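Local coordinates for T9SS C-terminal target domain-containing protein (Bacteroides cellulosilyticus, PDB 5JVK) that probably hydrolyses O-glycosidic bonds, as a family 39 glycoside hydrolase from a gut symbiont, at residues A[453-459]-A[483-489]; A[440-446]-A[492-498]. One frame throughout, in Å; residues are numbered along the deposited sequence.

Contact 1: residues A[453-459]-A[483-489]; sequences TTIRVKA and GYLVLNL
K458 lays its CB over one face of the Y484 ring, 4.2 Å from the ring centroid and off toward the rim, a CH-pi contact, while the backbone O of R456 comes up to the edge of the same ring, near its plane. The other flat group, the R456 guanidinium, has V486 CG2 over one face; the two side chains run alongside each other, and the charge is answered by a salt bridge from NE to D481. Further along this face T454 OG1 donates to N488 OD1 (2.9 Å) in the carbonyl plane, and T454 CG2 rests on V486 CG1 at 3.6 Å.

The opposite face is mostly apolar, with T453 at its end. I455 has its CG1 between backbone N and carbonyl carbon (chi1 60°), which sends that branch across to L489 CD1, 3.7 Å away; V457 CG2 meets L487 CD1 in the same layer. Between the faces runs an antiparallel ladder with T453–L489, I455–L487 and V457–L485 as hydrogen-bonded pairs. A459 N, just past the strand, adds a nearly straight bond to G483 O (3.2 Å, 177° at the hydrogen).

The two strands make a ribbon whose leucine face packs on the six-stranded antiparallel sheet that follows the barrel: L487 and L489 touch A445 of strand 439-447 and Q494 of strand 494-498, L485 reaches L496, and I455 meets N429 and V431 of strand 429-436.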
loop_
_atom_site.group_PDB
_atom_site.type_symbol
_atom_site.label_atom_id
_atom_site.label_comp_id
_atom_site.label_asym_id
_atom_site.label_seq_id
_atom_site.Cartn_x
_atom_site.Cartn_y
_atom_site.Cartn_z
ATOM N N THR A 453 -7.635 -25.744 0.091
ATOM C CA THR A 453 -7.124 -27.122 0.006
ATOM C C THR A 453 -6.230 -27.450 1.191
ATOM O O THR A 453 -5.769 -26.557 1.905
ATOM C CB THR A 453 -6.282 -27.384 -1.268
ATOM O OG1 THR A 453 -5.243 -26.402 -1.383
ATOM C CG2 THR A 453 -7.137 -27.355 -2.503
ATOM N N THR A 454 -5.989 -28.745 1.372
ATOM C CA THR A 454 -5.035 -29.251 2.343
ATOM C C THR A 454 -3.822 -29.805 1.596
ATOM O O THR A 454 -3.980 -30.492 0.585
ATOM C CB THR A 454 -5.670 -30.355 3.203
ATOM O OG1 THR A 454 -6.815 -29.823 3.887
ATOM C CG2 THR A 454 -4.672 -30.902 4.223
ATOM N N ILE A 455 -2.623 -29.484 2.081
ATOM C CA ILE A 455 -1.383 -30.076 1.566
ATOM C C ILE A 455 -0.493 -30.567 2.704
ATOM O O ILE A 455 -0.653 -30.166 3.857
ATOM C CB ILE A 455 -0.580 -29.105 0.661
ATOM C CG1 ILE A 455 -0.164 -27.834 1.415
ATOM C CG2 ILE A 455 -1.382 -28.738 -0.579
ATOM C CD1 ILE A 455 1.030 -27.144 0.798
ATOM N N ARG A 456 0.447 -31.437 2.350
ATOM C CA ARG A 456 1.416 -31.984 3.284
ATOM C C ARG A 456 2.802 -31.603 2.806
ATOM O O ARG A 456 3.246 -32.089 1.779
ATOM C CB ARG A 456 1.260 -33.500 3.366
ATOM C CG ARG A 456 0.058 -33.904 4.191
ATOM C CD ARG A 456 -0.341 -35.354 3.987
ATOM N NE ARG A 456 -1.286 -35.773 5.025
ATOM C CZ ARG A 456 -2.581 -35.442 5.077
ATOM N NH1 ARG A 456 -3.152 -34.679 4.140
ATOM N NH2 ARG A 456 -3.327 -35.885 6.088
ATOM N N VAL A 457 3.467 -30.716 3.541
ATOM C CA VAL A 457 4.822 -30.272 3.217
ATOM C C VAL A 457 5.777 -30.941 4.189
ATOM O O VAL A 457 5.536 -30.911 5.397
ATOM C CB VAL A 457 4.963 -28.741 3.359
ATOM C CG1 VAL A 457 6.347 -28.281 2.905
ATOM C CG2 VAL A 457 3.870 -28.028 2.572
ATOM N N LYS A 458 6.852 -31.539 3.673
ATOM C CA LYS A 458 7.868 -32.142 4.538
ATOM C C LYS A 458 8.514 -31.053 5.386
ATOM O O LYS A 458 8.879 -30.002 4.863
ATOM C CB LYS A 458 8.944 -32.879 3.735
ATOM C CG LYS A 458 10.068 -33.424 4.606
ATOM C CD LYS A 458 10.901 -34.486 3.912
ATOM C CE LYS A 458 11.966 -35.028 4.856
ATOM N NZ LYS A 458 13.048 -35.754 4.135
ATOM N N ALA A 459 8.648 -31.325 6.687
ATOM C CA ALA A 459 9.167 -30.360 7.662
ATOM C C ALA A 459 10.584 -29.896 7.292
ATOM O O ALA A 459 11.543 -30.657 7.470
ATOM C CB ALA A 459 9.157 -30.968 9.060
ATOM N N GLY A 483 6.295 -36.829 9.853
ATOM C CA GLY A 483 7.338 -35.962 9.300
ATOM C C GLY A 483 6.888 -34.940 8.258
ATOM O O GLY A 483 7.736 -34.289 7.642
ATOM N N TYR A 484 5.574 -34.794 8.064
ATOM C CA TYR A 484 5.003 -33.802 7.147
ATOM C C TYR A 484 4.079 -32.867 7.912
ATOM O O TYR A 484 3.274 -33.316 8.730
ATOM C CB TYR A 484 4.205 -34.486 6.034
ATOM C CG TYR A 484 5.060 -35.126 4.970
ATOM C CD1 TYR A 484 5.728 -36.324 5.215
ATOM C CD2 TYR A 484 5.200 -34.538 3.711
ATOM C CE1 TYR A 484 6.517 -36.920 4.240
ATOM C CE2 TYR A 484 5.986 -35.126 2.729
ATOM C CZ TYR A 484 6.641 -36.316 2.997
ATOM O OH TYR A 484 7.421 -36.905 2.032
ATOM N N LEU A 485 4.192 -31.571 7.637
ATOM C CA LEU A 485 3.288 -30.580 8.203
ATOM C C LEU A 485 2.015 -30.548 7.363
ATOM O O LEU A 485 2.078 -30.290 6.162
ATOM C CB LEU A 485 3.943 -29.198 8.225
ATOM C CG LEU A 485 5.272 -29.102 8.976
ATOM C CD1 LEU A 485 5.882 -27.722 8.799
ATOM C CD2 LEU A 485 5.089 -29.423 10.450
ATOM N N VAL A 486 0.871 -30.822 7.996
ATOM C CA VAL A 486 -0.432 -30.779 7.327
ATOM C C VAL A 486 -0.942 -29.343 7.393
ATOM O O VAL A 486 -1.295 -28.870 8.473
ATOM C CB VAL A 486 -1.462 -31.731 7.986
ATOM C CG1 VAL A 486 -2.779 -31.723 7.215
ATOM C CG2 VAL A 486 -0.906 -33.147 8.080
ATOM N N LEU A 487 -0.969 -28.662 6.246
ATOM C CA LEU A 487 -1.383 -27.256 6.157
ATOM C C LEU A 487 -2.730 -27.126 5.458
ATOM O O LEU A 487 -2.901 -27.626 4.347
ATOM C CB LEU A 487 -0.349 -26.438 5.383
ATOM C CG LEU A 487 1.076 -26.396 5.934
ATOM C CD1 LEU A 487 1.963 -25.572 5.014
ATOM C CD2 LEU A 487 1.102 -25.833 7.346
ATOM N N ASN A 488 -3.668 -26.441 6.111
ATOM C CA ASN A 488 -4.988 -26.170 5.548
ATOM C C ASN A 488 -4.966 -24.800 4.888
ATOM O O ASN A 488 -5.186 -23.780 5.541
ATOM C CB ASN A 488 -6.057 -26.238 6.639
ATOM C CG ASN A 488 -6.190 -27.630 7.230
ATOM O OD1 ASN A 488 -6.327 -28.614 6.501
ATOM N ND2 ASN A 488 -6.139 -27.721 8.558
ATOM N N LEU A 489 -4.695 -24.795 3.585
ATOM C CA LEU A 489 -4.471 -23.563 2.841
ATOM C C LEU A 489 -5.777 -22.854 2.510
ATOM O O LEU A 489 -6.787 -23.494 2.202
ATOM C CB LEU A 489 -3.707 -23.844 1.542
ATOM C CG LEU A 489 -2.355 -24.560 1.646
ATOM C CD1 LEU A 489 -1.718 -24.641 0.268
ATOM C CD2 LEU A 489 -1.420 -23.862 2.621
#

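Contact 2: residues A[440-446]-A[492-498]; sequences TTFYTAW and LPQYLVV
T444 holds OG1 anti to its own N (chi1 -175°), which swings the hydroxyl across to the neighbouring strand, where it donates to Q494 O. Y495, with CG beside its backbone N (chi1 -48°), lies alongside T444 and points the same way, bringing CE1 to 3.4 Å from T444 OG1.

Q494 O therefore takes two donors: A445 N at 2.8 Å, and T444 OG1 at 3.2 Å, which approaches from above the carbonyl plane and not on a lone pair. With an alanine in place of T444, Q494 O would probably keep only the A445 N–H of these two donors, and CD1 and CE1 of Y495 would lose the hydroxyl they pack against.

F442 reaches Y495 CD1 with CE2 at 4.1 Å. On the other face Y443 turns a ring edge to L496 O and meets V498 CG2 with CE1. Beyond the last paired residues, the W446 ring meets the P493 ring obliquely, CE3 4.0 Å from CG. Here a water is hydrogen-bonded to A445 O, L492 O (2.8 Å) and Q494 NE2, linking strand 439-447 to the loop before 494-498. The backbone ladder is antiparallel, with Y443–L496 and A445–Q494 as hydrogen-bonded pairs; on its other side strand 439-447 has a classic beta bulge, T441 and F442 both facing F434 of strand 429-436.

These are central strands of a six-stranded antiparallel sheet that follows the eight-stranded parallel barrel in the chain. Strand 429-436 flanks 439-447, Y495 bonds through its backbone to I469 on the far side, and the face bearing T444 and Y495 packs on helices: Y495 on V410, V411 and L414 of 403-415, T444 on L362 of 350-366, which lies between barrel strands 335-341 and 373-375.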
loop_
_atom_site.group_PDB
_atom_site.type_symbol
_atom_site.label_atom_id
_atom_site.label_comp_id
_atom_site.label_asym_id
_atom_site.label_seq_id
_atom_site.Cartn_x
_atom_site.Cartn_y
_atom_site.Cartn_z
ATOM N N THR A 440 17.044 -19.292 6.015
ATOM C CA THR A 440 15.593 -19.115 5.942
ATOM C C THR A 440 15.024 -18.718 7.311
ATOM O O THR A 440 15.294 -19.386 8.307
ATOM C CB THR A 440 14.921 -20.410 5.439
ATOM O OG1 THR A 440 15.370 -20.683 4.106
ATOM C CG2 THR A 440 13.393 -20.303 5.442
ATOM N N THR A 441 14.247 -17.632 7.343
ATOM C CA THR A 441 13.636 -17.117 8.579
ATOM C C THR A 441 12.132 -17.397 8.687
ATOM O O THR A 441 11.616 -17.531 9.797
ATOM C CB THR A 441 13.869 -15.601 8.753
ATOM O OG1 THR A 441 13.268 -14.882 7.669
ATOM C CG2 THR A 441 15.358 -15.295 8.815
ATOM N N PHE A 442 11.430 -17.456 7.552
ATOM C CA PHE A 442 10.042 -17.921 7.530
ATOM C C PHE A 442 9.628 -18.489 6.172
ATOM O O PHE A 442 10.271 -18.223 5.150
ATOM C CB PHE A 442 9.079 -16.802 7.964
ATOM C CG PHE A 442 8.808 -15.764 6.901
ATOM C CD1 PHE A 442 9.683 -14.704 6.702
ATOM C CD2 PHE A 442 7.661 -15.835 6.116
ATOM C CE1 PHE A 442 9.429 -13.745 5.731
ATOM C CE2 PHE A 442 7.405 -14.877 5.144
ATOM C CZ PHE A 442 8.290 -13.831 4.950
ATOM N N TYR A 443 8.559 -19.286 6.192
ATOM C CA TYR A 443 7.911 -19.803 4.987
ATOM C C TYR A 443 6.506 -19.235 4.940
ATOM O O TYR A 443 5.883 -19.074 5.985
ATOM C CB TYR A 443 7.827 -21.333 5.006
ATOM C CG TYR A 443 9.143 -22.020 5.271
ATOM C CD1 TYR A 443 9.617 -22.182 6.574
ATOM C CD2 TYR A 443 9.922 -22.511 4.222
ATOM C CE1 TYR A 443 10.829 -22.804 6.824
ATOM C CE2 TYR A 443 11.136 -23.141 4.463
ATOM C CZ TYR A 443 11.588 -23.280 5.765
ATOM O OH TYR A 443 12.791 -23.898 6.018
ATOM N N THR A 444 6.010 -18.931 3.742
ATOM C CA THR A 444 4.611 -18.532 3.565
ATOM C C THR A 444 3.916 -19.537 2.664
ATOM O O THR A 444 4.545 -20.107 1.776
ATOM C CB THR A 444 4.448 -17.104 2.999
ATOM O OG1 THR A 444 3.055 -16.765 2.976
ATOM C CG2 THR A 444 5.024 -16.967 1.589
ATOM N N ALA A 445 2.623 -19.748 2.895
ATOM C CA ALA A 445 1.856 -20.719 2.121
ATOM C C ALA A 445 0.420 -20.264 1.908
ATOM O O ALA A 445 -0.225 -19.774 2.832
ATOM C CB ALA A 445 1.884 -22.079 2.800
ATOM N N TRP A 446 -0.062 -20.423 0.680
ATOM C CA TRP A 446 -1.445 -20.123 0.332
ATOM C C TRP A 446 -1.879 -20.937 -0.880
ATOM O O TRP A 446 -1.048 -21.536 -1.569
ATOM C CB TRP A 446 -1.633 -18.617 0.073
ATOM C CG TRP A 446 -1.056 -18.077 -1.221
ATOM C CD1 TRP A 446 -1.652 -18.077 -2.446
ATOM C CD2 TRP A 446 0.207 -17.424 -1.392
ATOM N NE1 TRP A 446 -0.836 -17.483 -3.374
ATOM C CE2 TRP A 446 0.314 -17.077 -2.755
ATOM C CE3 TRP A 446 1.266 -17.111 -0.528
ATOM C CZ2 TRP A 446 1.436 -16.423 -3.278
ATOM C CZ3 TRP A 446 2.384 -16.459 -1.050
ATOM C CH2 TRP A 446 2.458 -16.124 -2.413
ATOM N N LEU A 492 -5.979 -16.608 1.924
ATOM C CA LEU A 492 -5.206 -15.793 2.858
ATOM C C LEU A 492 -3.905 -16.510 3.223
ATOM O O LEU A 492 -3.953 -17.631 3.721
ATOM C CB LEU A 492 -6.016 -15.546 4.127
ATOM C CG LEU A 492 -7.350 -14.806 3.948
ATOM C CD1 LEU A 492 -8.348 -15.205 5.028
ATOM C CD2 LEU A 492 -7.117 -13.302 3.928
ATOM N N PRO A 493 -2.740 -15.877 2.974
ATOM C CA PRO A 493 -1.495 -16.563 3.325
ATOM C C PRO A 493 -1.324 -16.834 4.817
ATOM O O PRO A 493 -1.740 -16.024 5.649
ATOM C CB PRO A 493 -0.407 -15.596 2.842
ATOM C CG PRO A 493 -1.057 -14.803 1.772
ATOM C CD PRO A 493 -2.476 -14.636 2.219
ATOM N N GLN A 494 -0.726 -17.982 5.129
ATOM C CA GLN A 494 -0.273 -18.298 6.478
ATOM C C GLN A 494 1.238 -18.446 6.439
ATOM O O GLN A 494 1.827 -18.568 5.364
ATOM C CB GLN A 494 -0.949 -19.566 7.010
ATOM C CG GLN A 494 -0.514 -20.868 6.352
ATOM C CD GLN A 494 -1.478 -22.000 6.633
ATOM O OE1 GLN A 494 -1.163 -22.918 7.385
ATOM N NE2 GLN A 494 -2.664 -21.934 6.035
ATOM N N TYR A 495 1.855 -18.444 7.617
ATOM C CA TYR A 495 3.299 -18.313 7.746
ATOM C C TYR A 495 3.878 -19.291 8.771
ATOM O O TYR A 495 3.322 -19.453 9.859
ATOM C CB TYR A 495 3.647 -16.882 8.166
ATOM C CG TYR A 495 2.955 -15.802 7.361
ATOM C CD1 TYR A 495 3.497 -15.343 6.163
ATOM C CD2 TYR A 495 1.756 -15.242 7.798
ATOM C CE1 TYR A 495 2.867 -14.351 5.424
ATOM C CE2 TYR A 495 1.118 -14.250 7.070
ATOM C CZ TYR A 495 1.675 -13.809 5.881
ATOM O OH TYR A 495 1.045 -12.828 5.155
ATOM N N LEU A 496 4.994 -19.932 8.412
ATOM C CA LEU A 496 5.767 -20.773 9.326
ATOM C C LEU A 496 7.064 -20.056 9.689
ATOM O O LEU A 496 8.000 -20.027 8.893
ATOM C CB LEU A 496 6.086 -22.125 8.683
ATOM C CG LEU A 496 4.936 -23.123 8.528
ATOM C CD1 LEU A 496 5.314 -24.216 7.538
ATOM C CD2 LEU A 496 4.556 -23.729 9.871
ATOM N N VAL A 497 7.113 -19.489 10.890
ATOM C CA VAL A 497 8.270 -18.721 11.359
ATOM C C VAL A 497 9.316 -19.655 11.974
ATOM O O VAL A 497 8.960 -20.643 12.611
ATOM C CB VAL A 497 7.840 -17.657 12.395
ATOM C CG1 VAL A 497 9.036 -16.837 12.878
ATOM C CG2 VAL A 497 6.773 -16.747 11.797
ATOM N N VAL A 498 10.597 -19.333 11.780
ATOM C CA VAL A 498 11.712 -20.118 12.330
ATOM C C VAL A 498 12.129 -19.578 13.707
ATOM O O VAL A 498 12.245 -18.365 13.892
ATOM C CB VAL A 498 12.924 -20.128 11.366
ATOM C CG1 VAL A 498 14.113 -20.866 11.978
ATOM C CG2 VAL A 498 12.529 -20.761 10.034
HETATM O O HOH W 1 -3.009 -20.265 3.536
#

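Contact 2 is the core of the pair: a buried join between neighbouring strands of the larger antiparallel sheet, with T444, Y495 and W446 set against helices. Contact 1 lies farther out, a two-stranded ribbon with a leucine face turned inward and a mixed face of polar, charged and some apolar side chains turned outward. It is nested in the chain between the strands of contact 2: strand 453-458 follows 439-447, and 484-489 leads into 494-498. The two meet where L489 CD1 packs on W446 O (3.7 Å) and Q494 NE2 probably bonds to N488 O, and the face of contact 2 bearing A445 and Q494 is the one the ribbon lies against.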